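Local atomic coordinates of cytochrome P450 monooxygenase (Rhodococcus sp. ECU0066, PDB entry 6KBH), a protein that probably inserts oxygen into organic substrates at a P450 heme, with electrons likely relayed from an FMN reductase through a 2Fe-2S ferredoxin within one chain. Residues Pro528-Arg531 with Thr532-Gln535; His754-Leu757 with Val758-Lys761; Arg377-Ala380 with Ser381-Leu384. One frame throughout, in Å; residues are numbered along the deposited sequence.

Contact 1. Residues Pro528-Arg531 with Thr532-Gln535; sequences PHDR and TTFQ
The carboxylate of Asp530 reaches forward along the chain and lies against two successive threonines, OD1 turned to Thr532 and OD2 to Thr533. Its first torsion sets this up: with CG opposite the backbone N (chi1 -172°), the acid group sits beside the carbonyl carbon and follows the bend that the backbone makes after it. OD1 accepts the amide N-H of Thr532 (N to OD1 3.3 Å, nearly straight at 171°), consistent with an Asx turn, though the bond is long and the place of OD1 doubtful, since it is modelled too near the Thr532 methyl. The Thr533 hydroxyl stands 2.9 Å from OD2, OG1 to OD2, but at an angle too poor for a hydrogen bond. The side chain of Asp530 crosses those of both threonines obliquely. In Thr532, OG1 is placed beside the carbonyl carbon of its own residue. The bend brings CA of Asp530 within 6.3 Å of CA of Thr533. It leads into strand 533-536, at one margin of the six-stranded antiparallel sheet of the FAD-binding FR-type region. There Phe534 pairs by backbone bonds with Leu494 and sets its ring against Trp505, both threonines touch Arg495 of strand 489-496, and Arg531 NE bonds to Leu502 O in the loop that follows that strand.

Contact 2. Residues His754-Leu757 with Val758-Lys761; sequences HRDL and VLTK
The imidazole of His754 and the carboxylate of Asp756 both meet Leu759, whose CD1 methyl serves the two. CD1 approaches the ring obliquely, 4.2 Å from CE1 of His754, and lies 3.4 Å from OD2 of Asp756. The backbone N-H of Leu759 reaches that same OD2 from above the carboxylate plane, 40° out of it; N and OD2 are 3.2 Å apart and the bond is bent, 147° at the hydrogen. With chi1 at 54°, CG of Asp756 is tucked between its own backbone N and carbonyl carbon, which turns OD2 toward the chain three residues on. Val758 packs alongside, its CG1 3.8 Å from CB of Asp756. The turn runs on into helix 761-766, N-capped by Thr760, whose N-H is taken by Glu763 OE1 as in a capping box. The carboxylate is buried within the 2Fe-2S domain: one oxygen holds an amide, and OD1 has a long, weak ion pair with Arg764. It ties the turn together through the Leu759 amide and reaches helix 761-766 through the weak pair with Arg764, and its negative charge may add to the electrostatic surroundings of the nearby cluster.

Contact 3. Residues Arg377-Ala380 with Ser381-Leu384; sequences RDNA and SDHL
Asn379 O meets both the backbone and the side chain of Asp382: it accepts the amide N-H at 3.1 Å (N to O) and 168°, and OD1 of the same residue lies 2.7 Å away. The amide comes from above the carbonyl plane, well out of it. This is a bond from residue i+3 back to i, and it belongs to a short 3-10 turn in the P450 loop that runs from helix 357-360 toward the heme-ligating cysteine and helix 396-413. A second such bond follows, His383 N to Ala380 O at 3.0 Å, less certain because that oxygen is crowded in the model. Asp382 folds back over the start of the turn because its CG stands opposite the carbonyl carbon and beside the backbone N (chi1 -53°). Its side chain crosses that of Asn379 at about a right angle, amide and carboxylate planes 72° apart; the OD1 atoms of the two residues come within 2.8 Å of each other, but both are acceptors and make no bond. His366 holds both ends weakly, its NE2 at Asp382 OD2 and its backbone O at Asn379 ND2. Shortening Asp382 to an alanine would probably leave His366 NE2 without this weak partner and open a gap beside Asn379 O. Helix 315-325 lies against Ala380 and His383; its Glu321, which together with Arg324 fits the ExxR motif of the P450 K helix, is salt-bridged through OE2 to Arg377 NE. One residue earlier in the same helix, Glu320 takes the far end of the histidine ring, its OE1 hydrogen-bonded to His383 NE2.

Each contact belongs to a different family region of this three-cofactor chain: contact 3 to the P450 part, contact 1 to the flavin-binding part and contact 2 to the ferredoxin part. None touches another; centres lie 28 to 30 Å apart, and the nearest atoms of contacts 1 and 3 are about 17 Å apart. Contact 2 is close to two cofactors, with the Val758 side chain about 6 Å from the 2Fe-2S cluster and that of Leu757 about 8 Å from FMN. In contact 3, the His383 side chain lies about 7 Å from the heme, while Ser381 touches Asp730 of the ferredoxin region. Contact 1 lies at the surface, away from the annotated sites.

Contact 1. Residues Pro528-Arg531 with Thr532-Gln535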
ATOM      1  N   PRO A 528     -28.378  12.839   9.849  1.00112.53           N
ATOM      2  CA  PRO A 528     -27.017  13.255  10.229  1.00113.25           C
ATOM      3  C   PRO A 528     -26.834  13.401  11.728  1.00114.24           C
ATOM      4  O   PRO A 528     -25.770  13.054  12.254  1.00107.42           O
ATOM      5  CB  PRO A 528     -26.841  14.595   9.498  1.00110.21           C
ATOM      6  CG  PRO A 528     -27.906  14.612   8.438  1.00 99.39           C
ATOM      7  CD  PRO A 528     -29.053  13.848   9.018  1.00104.80           C
ATOM      8  N   HIS A 529     -27.850  13.904  12.435  1.00116.91           N
ATOM      9  CA  HIS A 529     -27.743  14.101  13.875  1.00113.46           C
ATOM     10  C   HIS A 529     -27.628  12.784  14.626  1.00112.85           C
ATOM     11  O   HIS A 529     -27.193  12.779  15.783  1.00113.55           O
ATOM     12  CB  HIS A 529     -28.946  14.895  14.377  1.00109.69           C
ATOM     13  CG  HIS A 529     -29.151  16.188  13.653  1.00113.68           C
ATOM     14  ND1 HIS A 529     -30.330  16.899  13.715  1.00118.16           N
ATOM     15  CD2 HIS A 529     -28.325  16.898  12.848  1.00108.77           C
ATOM     16  CE1 HIS A 529     -30.222  17.991  12.979  1.00120.74           C
ATOM     17  NE2 HIS A 529     -29.015  18.014  12.443  1.00111.48           N
ATOM     18  N   ASP A 530     -28.013  11.677  14.001  1.00115.26           N
ATOM     19  CA  ASP A 530     -27.746  10.352  14.541  1.00112.29           C
ATOM     20  C   ASP A 530     -26.343   9.955  14.107  1.00111.22           C
ATOM     21  O   ASP A 530     -26.110   9.639  12.935  1.00111.78           O
ATOM     22  CB  ASP A 530     -28.779   9.334  14.072  1.00115.47           C
ATOM     23  CG  ASP A 530     -28.627   8.010  14.776  1.00115.23           C
ATOM     24  OD1 ASP A 530     -27.706   7.910  15.605  1.00117.04           O
ATOM     25  OD2 ASP A 530     -29.411   7.078  14.508  1.00114.47           O
ATOM     26  N   ARG A 531     -25.410   9.971  15.050  1.00115.86           N
ATOM     27  CA  ARG A 531     -24.011   9.701  14.760  1.00110.74           C
ATOM     28  C   ARG A 531     -23.536   8.426  15.446  1.00107.18           C
ATOM     29  O   ARG A 531     -22.378   8.307  15.852  1.00106.78           O
ATOM     30  CB  ARG A 531     -23.159  10.905  15.145  1.00110.80           C
ATOM     31  CG  ARG A 531     -23.759  12.206  14.630  1.00110.81           C
ATOM     32  CD  ARG A 531     -22.756  12.996  13.819  1.00108.36           C
ATOM     33  NE  ARG A 531     -21.433  12.940  14.428  1.00111.70           N
ATOM     34  CZ  ARG A 531     -21.113  13.537  15.572  1.00115.81           C
ATOM     35  NH1 ARG A 531     -22.018  14.247  16.234  1.00122.29           N
ATOM     36  NH2 ARG A 531     -19.884  13.426  16.052  1.00110.66           N
ATOM     37  N   THR A 532     -24.439   7.457  15.571  1.00112.36           N
ATOM     38  CA  THR A 532     -24.062   6.065  15.765  1.00113.31           C
ATOM     39  C   THR A 532     -24.301   5.225  14.518  1.00115.98           C
ATOM     40  O   THR A 532     -23.984   4.026  14.532  1.00109.23           O
ATOM     41  CB  THR A 532     -24.805   5.443  16.960  1.00116.99           C
ATOM     42  OG1 THR A 532     -24.658   4.019  16.909  1.00121.40           O
ATOM     43  CG2 THR A 532     -26.283   5.770  16.930  1.00115.42           C
ATOM     44  N   THR A 533     -24.817   5.826  13.433  1.00112.71           N
ATOM     45  CA  THR A 533     -25.177   5.075  12.231  1.00104.45           C
ATOM     46  C   THR A 533     -25.037   5.833  10.917  1.00101.15           C
ATOM     47  O   THR A 533     -25.061   7.068  10.852  1.00101.89           O
ATOM     48  CB  THR A 533     -26.624   4.598  12.265  1.00102.55           C
ATOM     49  OG1 THR A 533     -27.453   5.579  12.909  1.00111.64           O
ATOM     50  CG2 THR A 533     -26.738   3.226  12.887  1.00104.60           C
ATOM     51  N   PHE A 534     -24.960   5.030   9.859  1.00 99.37           N
ATOM     52  CA  PHE A 534     -25.146   5.439   8.480  1.00100.70           C
ATOM     53  C   PHE A 534     -26.300   4.640   7.885  1.00 92.86           C
ATOM     54  O   PHE A 534     -26.522   3.481   8.251  1.00 92.43           O
ATOM     55  CB  PHE A 534     -23.878   5.199   7.670  1.00102.52           C
ATOM     56  CG  PHE A 534     -22.762   6.134   8.008  1.00103.15           C
ATOM     57  CD1 PHE A 534     -23.018   7.397   8.508  1.00 99.59           C
ATOM     58  CD2 PHE A 534     -21.448   5.742   7.831  1.00102.69           C
ATOM     59  CE1 PHE A 534     -21.981   8.253   8.819  1.00103.56           C
ATOM     60  CE2 PHE A 534     -20.414   6.586   8.132  1.00 89.90           C
ATOM     61  CZ  PHE A 534     -20.675   7.844   8.630  1.00100.66           C
ATOM     62  N   GLN A 535     -27.037   5.262   6.967  1.00 96.23           N
ATOM     63  CA  GLN A 535     -28.118   4.593   6.252  1.00 85.27           C
ATOM     64  C   GLN A 535     -27.930   4.788   4.757  1.00 82.94           C
ATOM     65  O   GLN A 535     -27.735   5.915   4.291  1.00 82.11           O
ATOM     66  CB  GLN A 535     -29.494   5.114   6.682  1.00 80.93           C
ATOM     67  CG  GLN A 535     -30.211   4.214   7.676  1.00 79.01           C
ATOM     68  CD  GLN A 535     -31.562   4.763   8.089  1.00 83.10           C
ATOM     69  OE1 GLN A 535     -31.853   5.941   7.890  1.00 93.66           O
ATOM     70  NE2 GLN A 535     -32.394   3.909   8.672  1.00 86.56           N
TER

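Contact 2. Residues His754-Leu757 with Val758-Lys761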
ATOM      1  N   HIS A 754      -7.980  16.650 -17.996  1.00 99.52           N
ATOM      2  CA  HIS A 754      -8.970  16.162 -17.041  1.00 98.49           C
ATOM      3  C   HIS A 754     -10.046  15.337 -17.735  1.00100.06           C
ATOM      4  O   HIS A 754     -10.642  15.779 -18.723  1.00 97.32           O
ATOM      5  CB  HIS A 754      -9.625  17.338 -16.321  1.00 96.59           C
ATOM      6  CG  HIS A 754      -8.844  17.862 -15.158  1.00103.72           C
ATOM      7  ND1 HIS A 754      -8.516  17.086 -14.067  1.00111.10           N
ATOM      8  CD2 HIS A 754      -8.361  19.099 -14.897  1.00104.94           C
ATOM      9  CE1 HIS A 754      -7.847  17.818 -13.193  1.00108.92           C
ATOM     10  NE2 HIS A 754      -7.743  19.045 -13.672  1.00114.28           N
ATOM     11  N   ARG A 755     -10.301  14.128 -17.209  1.00 94.70           N
ATOM     12  CA  ARG A 755     -11.364  13.279 -17.741  1.00 89.74           C
ATOM     13  C   ARG A 755     -12.136  12.536 -16.661  1.00 88.27           C
ATOM     14  O   ARG A 755     -12.804  11.541 -16.965  1.00 94.61           O
ATOM     15  CB  ARG A 755     -10.808  12.272 -18.723  1.00 91.62           C
ATOM     16  CG  ARG A 755     -10.305  12.944 -19.934  1.00 97.78           C
ATOM     17  CD  ARG A 755      -9.804  11.995 -20.922  1.00105.45           C
ATOM     18  NE  ARG A 755      -9.271  12.752 -22.033  1.00106.51           N
ATOM     19  CZ  ARG A 755      -8.638  12.190 -23.042  1.00110.17           C
ATOM     20  NH1 ARG A 755      -8.493  10.876 -23.045  1.00109.34           N
ATOM     21  NH2 ARG A 755      -8.164  12.926 -24.037  1.00110.96           N
ATOM     22  N   ASP A 756     -12.055  12.979 -15.419  1.00 86.27           N
ATOM     23  CA  ASP A 756     -12.859  12.412 -14.358  1.00 90.29           C
ATOM     24  C   ASP A 756     -14.206  13.123 -14.302  1.00 94.37           C
ATOM     25  O   ASP A 756     -14.476  14.069 -15.046  1.00 84.09           O
ATOM     26  CB  ASP A 756     -12.139  12.545 -13.027  1.00 86.11           C
ATOM     27  CG  ASP A 756     -11.735  13.974 -12.741  1.00 85.14           C
ATOM     28  OD1 ASP A 756     -11.286  14.661 -13.680  1.00 89.49           O
ATOM     29  OD2 ASP A 756     -11.884  14.420 -11.588  1.00 93.91           O
ATOM     30  N   LEU A 757     -15.062  12.665 -13.393  1.00 92.89           N
ATOM     31  CA  LEU A 757     -16.319  13.337 -13.107  1.00 94.10           C
ATOM     32  C   LEU A 757     -16.411  13.764 -11.646  1.00 98.48           C
ATOM     33  O   LEU A 757     -17.484  14.193 -11.204  1.00101.58           O
ATOM     34  CB  LEU A 757     -17.504  12.436 -13.478  1.00 95.67           C
ATOM     35  CG  LEU A 757     -17.382  11.500 -14.691  1.00 99.88           C
ATOM     36  CD1 LEU A 757     -18.700  10.789 -14.943  1.00 99.92           C
ATOM     37  CD2 LEU A 757     -16.934  12.219 -15.962  1.00 99.52           C
ATOM     38  N   VAL A 758     -15.318  13.668 -10.887  1.00 89.12           N
ATOM     39  CA  VAL A 758     -15.376  13.954  -9.456  1.00 98.44           C
ATOM     40  C   VAL A 758     -15.004  15.402  -9.131  1.00103.90           C
ATOM     41  O   VAL A 758     -15.599  16.004  -8.230  1.00 99.43           O
ATOM     42  CB  VAL A 758     -14.489  12.957  -8.680  1.00 96.45           C
ATOM     43  CG1 VAL A 758     -13.122  12.827  -9.318  1.00 97.50           C
ATOM     44  CG2 VAL A 758     -14.350  13.371  -7.220  1.00 90.37           C
ATOM     45  N   LEU A 759     -14.054  15.992  -9.853  1.00 91.17           N
ATOM     46  CA  LEU A 759     -13.557  17.312  -9.493  1.00 93.14           C
ATOM     47  C   LEU A 759     -14.383  18.413 -10.147  1.00 96.78           C
ATOM     48  O   LEU A 759     -14.654  18.368 -11.353  1.00101.83           O
ATOM     49  CB  LEU A 759     -12.082  17.455  -9.873  1.00 93.96           C
ATOM     50  CG  LEU A 759     -11.135  16.602  -9.019  1.00 97.88           C
ATOM     51  CD1 LEU A 759      -9.831  16.328  -9.746  1.00 92.92           C
ATOM     52  CD2 LEU A 759     -10.866  17.236  -7.661  1.00 99.38           C
ATOM     53  N   THR A 760     -14.774  19.396  -9.338  1.00 96.90           N
ATOM     54  CA  THR A 760     -15.500  20.563  -9.819  1.00 90.85           C
ATOM     55  C   THR A 760     -14.705  21.276 -10.906  1.00 96.47           C
ATOM     56  O   THR A 760     -13.475  21.210 -10.944  1.00 98.17           O
ATOM     57  CB  THR A 760     -15.768  21.528  -8.663  1.00 96.75           C
ATOM     58  OG1 THR A 760     -14.644  22.404  -8.505  1.00 93.61           O
ATOM     59  CG2 THR A 760     -15.975  20.756  -7.368  1.00 89.65           C
ATOM     60  N   LYS A 761     -15.420  21.973 -11.796  1.00 99.38           N
ATOM     61  CA  LYS A 761     -14.757  22.665 -12.895  1.00100.85           C
ATOM     62  C   LYS A 761     -13.756  23.701 -12.398  1.00 96.81           C
ATOM     63  O   LYS A 761     -12.814  24.037 -13.125  1.00 97.73           O
ATOM     64  CB  LYS A 761     -15.791  23.321 -13.818  1.00106.65           C
ATOM     65  CG  LYS A 761     -15.215  23.767 -15.157  1.00109.77           C
ATOM     66  CD  LYS A 761     -14.603  22.589 -15.909  1.00102.78           C
ATOM     67  CE  LYS A 761     -13.525  23.049 -16.882  1.00101.03           C
ATOM     68  NZ  LYS A 761     -12.302  23.533 -16.175  1.00 98.59           N
TER

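Contact 3. Residues Arg377-Ala380 with Ser381-Leu384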
ATOM      1  N   ARG A 377      -2.767   3.555  11.708  1.00 86.54           N
ATOM      2  CA  ARG A 377      -2.057   4.771  11.319  1.00 85.98           C
ATOM      3  C   ARG A 377      -2.211   5.021   9.827  1.00 80.92           C
ATOM      4  O   ARG A 377      -1.884   4.158   9.006  1.00 92.14           O
ATOM      5  CB  ARG A 377      -0.572   4.655  11.689  1.00 80.54           C
ATOM      6  CG  ARG A 377       0.307   5.855  11.323  1.00 74.85           C
ATOM      7  CD  ARG A 377       1.788   5.568  11.606  1.00 85.17           C
ATOM      8  NE  ARG A 377       2.059   5.401  13.034  1.00 74.34           N
ATOM      9  CZ  ARG A 377       2.401   6.394  13.849  1.00 77.17           C
ATOM     10  NH1 ARG A 377       2.526   7.628  13.378  1.00 84.15           N
ATOM     11  NH2 ARG A 377       2.618   6.157  15.135  1.00 83.97           N
ATOM     12  N   ASP A 378      -2.727   6.198   9.479  1.00 82.84           N
ATOM     13  CA  ASP A 378      -2.902   6.573   8.082  1.00 85.50           C
ATOM     14  C   ASP A 378      -1.585   6.934   7.408  1.00 88.60           C
ATOM     15  O   ASP A 378      -1.594   7.438   6.281  1.00 91.13           O
ATOM     16  CB  ASP A 378      -3.889   7.743   7.962  1.00 89.92           C
ATOM     17  CG  ASP A 378      -3.307   9.078   8.428  1.00 84.23           C
ATOM     18  OD1 ASP A 378      -2.229   9.104   9.063  1.00 89.06           O
ATOM     19  OD2 ASP A 378      -3.938  10.120   8.150  1.00 87.16           O
ATOM     20  N   ASN A 379      -0.465   6.679   8.086  1.00 85.05           N
ATOM     21  CA  ASN A 379       0.851   7.133   7.671  1.00 80.95           C
ATOM     22  C   ASN A 379       1.854   6.006   7.502  1.00 87.82           C
ATOM     23  O   ASN A 379       2.971   6.266   7.039  1.00 87.41           O
ATOM     24  CB  ASN A 379       1.408   8.127   8.703  1.00 81.56           C
ATOM     25  CG  ASN A 379       2.217   9.234   8.075  1.00 87.07           C
ATOM     26  OD1 ASN A 379       2.323   9.329   6.853  1.00 99.27           O
ATOM     27  ND2 ASN A 379       2.794  10.086   8.912  1.00 86.50           N
ATOM     28  N   ALA A 380       1.495   4.771   7.867  1.00 72.73           N
ATOM     29  CA  ALA A 380       2.476   3.692   7.922  1.00 72.56           C
ATOM     30  C   ALA A 380       3.179   3.502   6.585  1.00 75.95           C
ATOM     31  O   ALA A 380       4.391   3.270   6.543  1.00 75.83           O
ATOM     32  CB  ALA A 380       1.800   2.395   8.363  1.00 71.98           C
ATOM     33  N   SER A 381       2.439   3.646   5.481  1.00 83.92           N
ATOM     34  CA  SER A 381       2.958   3.359   4.146  1.00 82.14           C
ATOM     35  C   SER A 381       4.215   4.157   3.808  1.00 71.14           C
ATOM     36  O   SER A 381       4.927   3.787   2.868  1.00 66.01           O
ATOM     37  CB  SER A 381       1.859   3.629   3.104  1.00 84.04           C
ATOM     38  OG  SER A 381       2.318   3.472   1.769  1.00 77.20           O
ATOM     39  N   ASP A 382       4.516   5.226   4.554  1.00 74.01           N
ATOM     40  CA  ASP A 382       5.672   6.073   4.265  1.00 70.45           C
ATOM     41  C   ASP A 382       6.975   5.546   4.845  1.00 75.71           C
ATOM     42  O   ASP A 382       8.008   6.204   4.676  1.00 82.28           O
ATOM     43  CB  ASP A 382       5.469   7.497   4.797  1.00 76.34           C
ATOM     44  CG  ASP A 382       4.189   8.130   4.326  1.00 75.38           C
ATOM     45  OD1 ASP A 382       3.110   7.675   4.756  1.00 93.00           O
ATOM     46  OD2 ASP A 382       4.267   9.105   3.550  1.00 84.73           O
ATOM     47  N   HIS A 383       6.965   4.407   5.533  1.00 80.04           N
ATOM     48  CA  HIS A 383       8.199   3.904   6.119  1.00 72.12           C
ATOM     49  C   HIS A 383       9.211   3.578   5.030  1.00 65.82           C
ATOM     50  O   HIS A 383       8.858   3.266   3.890  1.00 75.57           O
ATOM     51  CB  HIS A 383       7.935   2.666   6.971  1.00 67.86           C
ATOM     52  CG  HIS A 383       7.388   1.504   6.202  1.00 74.84           C
ATOM     53  ND1 HIS A 383       8.176   0.700   5.409  1.00 74.29           N
ATOM     54  CD2 HIS A 383       6.132   1.005   6.115  1.00 72.05           C
ATOM     55  CE1 HIS A 383       7.428  -0.241   4.859  1.00 76.37           C
ATOM     56  NE2 HIS A 383       6.183  -0.077   5.271  1.00 69.62           N
ATOM     57  N   LEU A 384      10.488   3.654   5.393  1.00 70.12           N
ATOM     58  CA  LEU A 384      11.578   3.416   4.458  1.00 69.27           C
ATOM     59  C   LEU A 384      12.192   2.033   4.632  1.00 57.81           C
ATOM     60  O   LEU A 384      13.326   1.808   4.202  1.00 70.30           O
ATOM     61  CB  LEU A 384      12.633   4.509   4.608  1.00 70.53           C
ATOM     62  CG  LEU A 384      11.990   5.897   4.577  1.00 78.42           C
ATOM     63  CD1 LEU A 384      13.023   6.991   4.673  1.00 62.91           C
ATOM     64  CD2 LEU A 384      11.145   6.074   3.321  1.00 69.44           C
TER